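Local coordinates for protein Aar187cp (Eremothecium gossypii, PDB 3ZIL) that probably regulates the establishment of sister-chromatid cohesion through cohesin, this chain being the helical Wap1 domain of Wpl1, at residues M43-L46 and C47-M51; A151-I154 and W155-L159. All blocks are in the same frame, centred on the assembly; numbering follows the deposited sequence.

Contact 1: residues M43-L46 and C47-M51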
loop_
_atom_site.group_PDB
_atom_site.type_symbol
_atom_site.label_atom_id
_atom_site.label_comp_id
_atom_site.label_asym_id
_atom_site.label_seq_id
_atom_site.Cartn_x
_atom_site.Cartn_y
_atom_site.Cartn_z
ATOM N N MET A 43 16.785 -28.482 -3.787
ATOM C CA MET A 43 15.612 -27.643 -3.284
ATOM C C MET A 43 14.464 -27.784 -4.307
ATOM O O MET A 43 13.250 -27.866 -3.949
ATOM C CB MET A 43 16.032 -26.160 -3.048
ATOM C CG MET A 43 14.863 -25.289 -2.450
ATOM S SD MET A 43 15.623 -23.632 -2.187
ATOM C CE MET A 43 16.793 -23.890 -0.849
ATOM N N LEU A 44 14.835 -27.790 -5.584
ATOM C CA LEU A 44 13.823 -27.981 -6.634
ATOM C C LEU A 44 13.035 -29.271 -6.502
ATOM O O LEU A 44 11.769 -29.322 -6.563
ATOM C CB LEU A 44 14.455 -27.851 -8.035
ATOM C CG LEU A 44 13.560 -28.161 -9.271
ATOM C CD1 LEU A 44 12.378 -27.158 -9.199
ATOM C CD2 LEU A 44 14.296 -28.036 -10.604
ATOM N N ARG A 45 13.773 -30.342 -6.289
ATOM C CA ARG A 45 13.215 -31.622 -6.158
ATOM C C ARG A 45 12.349 -31.692 -4.892
ATOM O O ARG A 45 11.280 -32.319 -4.891
ATOM C CB ARG A 45 14.373 -32.611 -6.180
ATOM C CG ARG A 45 14.001 -34.023 -5.746
ATOM C CD ARG A 45 15.188 -34.955 -6.133
ATOM N NE ARG A 45 14.772 -36.317 -5.919
ATOM C CZ ARG A 45 15.563 -37.377 -5.879
ATOM N NH1 ARG A 45 16.878 -37.256 -6.042
ATOM N NH2 ARG A 45 15.012 -38.580 -5.635
ATOM N N LEU A 46 12.756 -30.997 -3.823
ATOM C CA LEU A 46 11.943 -30.943 -2.599
ATOM C C LEU A 46 10.581 -30.230 -2.789
ATOM O O LEU A 46 9.511 -30.737 -2.314
ATOM C CB LEU A 46 12.737 -30.261 -1.498
ATOM C CG LEU A 46 12.010 -29.859 -0.211
ATOM C CD1 LEU A 46 11.499 -31.121 0.468
ATOM C CD2 LEU A 46 12.853 -28.922 0.709
ATOM N N CYS A 47 10.644 -29.073 -3.459
ATOM C CA CYS A 47 9.467 -28.215 -3.698
ATOM C C CYS A 47 8.511 -29.044 -4.534
ATOM O O CYS A 47 7.303 -29.093 -4.278
ATOM C CB CYS A 47 9.852 -26.920 -4.425
ATOM S SG CYS A 47 10.844 -25.841 -3.328
ATOM N N LEU A 48 9.064 -29.722 -5.527
ATOM C CA LEU A 48 8.192 -30.457 -6.480
ATOM C C LEU A 48 7.479 -31.679 -5.806
ATOM O O LEU A 48 6.278 -31.873 -5.969
ATOM C CB LEU A 48 8.941 -30.786 -7.752
ATOM C CG LEU A 48 8.083 -31.217 -8.965
ATOM C CD1 LEU A 48 7.054 -30.190 -9.459
ATOM C CD2 LEU A 48 9.040 -31.518 -10.092
ATOM N N ASP A 49 8.196 -32.418 -4.959
ATOM C CA ASP A 49 7.595 -33.432 -4.077
ATOM C C ASP A 49 6.488 -32.859 -3.167
ATOM O O ASP A 49 5.390 -33.446 -3.017
ATOM C CB ASP A 49 8.702 -34.091 -3.251
ATOM C CG ASP A 49 9.670 -34.902 -4.121
ATOM O OD1 ASP A 49 9.395 -35.107 -5.311
ATOM O OD2 ASP A 49 10.718 -35.334 -3.642
ATOM N N MET A 50 6.769 -31.725 -2.547
ATOM C CA MET A 50 5.846 -31.112 -1.578
ATOM C C MET A 50 4.638 -30.642 -2.321
ATOM O O MET A 50 3.533 -30.867 -1.883
ATOM C CB MET A 50 6.494 -29.878 -0.918
ATOM C CG MET A 50 7.597 -30.253 0.045
ATOM S SD MET A 50 8.509 -28.858 0.754
ATOM C CE MET A 50 7.150 -28.282 1.741
ATOM N N MET A 51 4.856 -29.986 -3.454
ATOM C CA MET A 51 3.770 -29.588 -4.367
ATOM C C MET A 51 2.944 -30.812 -4.768
ATOM O O MET A 51 1.745 -30.708 -4.797
ATOM C CB MET A 51 4.289 -28.848 -5.622
ATOM C CG MET A 51 3.153 -28.345 -6.505
ATOM S SD MET A 51 2.252 -26.922 -5.768
ATOM C CE MET A 51 3.296 -25.547 -6.292
#
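Leu46 and Met50, one helical turn apart, lean across each other at a slant rather than lying side by side. The methyl CD1 of Leu46 rests 3.8 Å from the sulfur SD of Met50, and Leu46 CG comes equally near that sulfur. Their first torsions make this possible: Leu46 sends CG away from its own backbone N (chi1 169°), toward the following turn, while Met50 keeps CG beside its N (chi1 -71°), so that Met50 CG settles 3.1 Å from Leu46 O. The same choice recurs at Met43 and Cys47, where the thiol SG folds back over the preceding turn and meets Met43 CG in a looser contact at 4.2 Å. On the more exposed side, Asp49 brings OD2 to 4.1 Å from the methylene CG of Arg45, whose extended chain carries the guanidinium onward. The guanidinium and carboxylate planes stand nearly perpendicular, at 85°, and Arg45 NE remains 4.8 Å from Asp49 OD2; any attraction between the charges would act without direct contact. Such i to i+4 pairs, over regular backbone bonds, are a regular feature of alpha-helices. In the all-helical Wap1 domain, Met43, Leu46 and Met50 face helix 54-72; Met43 and Met50 also reach helix 81-93, joined there by Cys47; Leu44 and Leu48 pack on helix 129-141, and Arg45 touches helix 20-27.

Contact 2: residues A151-I154 and W155-L159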
loop_
_atom_site.group_PDB
_atom_site.type_symbol
_atom_site.label_atom_id
_atom_site.label_comp_id
_atom_site.label_asym_id
_atom_site.label_seq_id
_atom_site.Cartn_x
_atom_site.Cartn_y
_atom_site.Cartn_z
ATOM N N ALA A 151 7.538 -12.472 -3.455
ATOM C CA ALA A 151 8.170 -11.865 -2.314
ATOM C C ALA A 151 7.250 -10.814 -1.746
ATOM O O ALA A 151 7.055 -10.779 -0.505
ATOM C CB ALA A 151 9.471 -11.227 -2.743
ATOM N N LEU A 152 6.589 -10.022 -2.609
ATOM C CA LEU A 152 5.470 -9.107 -2.107
ATOM C C LEU A 152 4.397 -9.906 -1.287
ATOM O O LEU A 152 3.990 -9.516 -0.182
ATOM C CB LEU A 152 4.751 -8.439 -3.299
ATOM C CG LEU A 152 5.564 -7.313 -4.007
ATOM C CD1 LEU A 152 4.911 -7.000 -5.344
ATOM C CD2 LEU A 152 5.653 -5.996 -3.154
ATOM N N TYR A 153 3.971 -11.028 -1.888
ATOM C CA TYR A 153 2.988 -11.911 -1.254
ATOM C C TYR A 153 3.461 -12.464 0.099
ATOM O O TYR A 153 2.750 -12.400 1.049
ATOM C CB TYR A 153 2.623 -13.081 -2.176
ATOM C CG TYR A 153 1.546 -13.960 -1.600
ATOM C CD1 TYR A 153 0.189 -13.569 -1.672
ATOM C CD2 TYR A 153 1.873 -15.147 -0.956
ATOM C CE1 TYR A 153 -0.805 -14.364 -1.159
ATOM C CE2 TYR A 153 0.891 -15.924 -0.412
ATOM C CZ TYR A 153 -0.434 -15.535 -0.529
ATOM O OH TYR A 153 -1.381 -16.352 0.056
ATOM N N ILE A 154 4.680 -13.021 0.162
ATOM C CA ILE A 154 5.175 -13.522 1.391
ATOM C C ILE A 154 5.200 -12.421 2.441
ATOM O O ILE A 154 4.808 -12.651 3.606
ATOM C CB ILE A 154 6.614 -14.104 1.248
ATOM C CG1 ILE A 154 6.611 -15.258 0.267
ATOM C CG2 ILE A 154 7.158 -14.428 2.652
ATOM C CD1 ILE A 154 5.715 -16.411 0.818
ATOM N N TRP A 155 5.757 -11.268 2.052
ATOM C CA TRP A 155 5.971 -10.150 2.935
ATOM C C TRP A 155 4.668 -9.669 3.507
ATOM O O TRP A 155 4.565 -9.454 4.719
ATOM C CB TRP A 155 6.613 -9.018 2.101
ATOM C CG TRP A 155 7.032 -7.799 2.907
ATOM C CD1 TRP A 155 6.784 -7.505 4.282
ATOM C CD2 TRP A 155 7.738 -6.628 2.385
ATOM N NE1 TRP A 155 7.282 -6.265 4.620
ATOM C CE2 TRP A 155 7.828 -5.661 3.503
ATOM C CE3 TRP A 155 8.224 -6.261 1.116
ATOM C CZ2 TRP A 155 8.492 -4.475 3.360
ATOM C CZ3 TRP A 155 8.859 -5.040 0.971
ATOM C CH2 TRP A 155 9.008 -4.170 2.086
ATOM N N ALA A 156 3.628 -9.552 2.678
ATOM C CA ALA A 156 2.380 -8.981 3.173
ATOM C C ALA A 156 1.629 -10.105 3.902
ATOM O O ALA A 156 0.810 -9.822 4.767
ATOM C CB ALA A 156 1.524 -8.530 2.074
ATOM N N THR A 157 1.933 -11.356 3.614
ATOM C CA THR A 157 1.018 -12.423 4.176
ATOM C C THR A 157 1.531 -12.910 5.536
ATOM O O THR A 157 0.764 -13.204 6.438
ATOM C CB THR A 157 0.841 -13.625 3.216
ATOM O OG1 THR A 157 0.333 -13.167 1.972
ATOM C CG2 THR A 157 -0.118 -14.770 3.796
ATOM N N TYR A 158 2.832 -13.052 5.651
ATOM C CA TYR A 158 3.475 -13.671 6.823
ATOM C C TYR A 158 4.294 -12.649 7.587
ATOM O O TYR A 158 4.624 -12.870 8.710
ATOM C CB TYR A 158 4.409 -14.818 6.339
ATOM C CG TYR A 158 3.626 -15.902 5.638
ATOM C CD1 TYR A 158 2.723 -16.692 6.334
ATOM C CD2 TYR A 158 3.745 -16.088 4.223
ATOM C CE1 TYR A 158 1.931 -17.674 5.646
ATOM C CE2 TYR A 158 2.944 -17.002 3.550
ATOM C CZ TYR A 158 2.084 -17.840 4.280
ATOM O OH TYR A 158 1.334 -18.782 3.571
ATOM N N LEU A 159 4.641 -11.518 6.978
ATOM C CA LEU A 159 5.629 -10.684 7.656
ATOM C C LEU A 159 5.131 -9.269 7.801
ATOM O O LEU A 159 5.933 -8.340 7.855
ATOM C CB LEU A 159 6.966 -10.717 6.921
ATOM C CG LEU A 159 7.627 -12.088 6.748
ATOM C CD1 LEU A 159 8.824 -11.990 5.799
ATOM C CD2 LEU A 159 7.992 -12.659 8.130
#
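With chi1 at -176°, Tyr153 swings its ring forward along the helix, and Thr157, whose OG1 sits beside its own backbone N (chi1 -58°), turns its hydroxyl back to meet it. OG1 therefore lies 3.4 Å above the Tyr153 ring plane, over the centre of one face, and at the same time donates to Tyr153 O at 2.7 Å. The hydroxyl approaches that carbonyl from a position tilted 31° out of its plane. Tyr153 O thus takes a short bond from Thr157 OG1 and a weak one from Thr157 N, which also reaches Ile154 O weakly. The methyl CG2 of Thr157 stands 3.7 Å above the centre of one face of the Tyr158 ring. Ile154 touches the same ring through CD1, 3.9 Å from Tyr158 CE2, the two side chains crossing at a slant, while Tyr158 N makes a bond to Ile154 O that is straighter than either weak bond of Thr157 N. Beyond this turn, Tyr158 OH is hydrogen-bonded to Asp92 of helix 81-93 and its ring lies nearly parallel to that of Trp103. Trp155 points the other way, toward helices 108-116 and 185-193. A threonine hydroxyl donating to the carbonyl four residues earlier is a familiar intrahelical motif; here it occurs toward the C-terminal part of helix 147-158, whose side chains join helices 81-93, 108-116 and 185-193 in the all-helical Wap1 domain.

Both contacts are single-helix turns of the same Wap1 domain, contact 1 in helix 36-52 and contact 2 in the C-terminal half of helix 147-158; contact 1 comes first along the chain, with about a hundred residues separating it from contact 2. Their centres are 21 Å apart and their nearest atoms about 11 Å, so they do not touch. Helix 81-93 bridges the gap: Leu86, Phe89 and Ile90 meet residues of contact 1, whereas Cys88, Ala91 and Asp92 meet those of contact 2. The centre of contact 1 is about 32 Å from the centre of the chain, that of contact 2 about 12 Å, illustrating how helices distant in sequence are joined through a shared neighbour in an elongated all-helical domain.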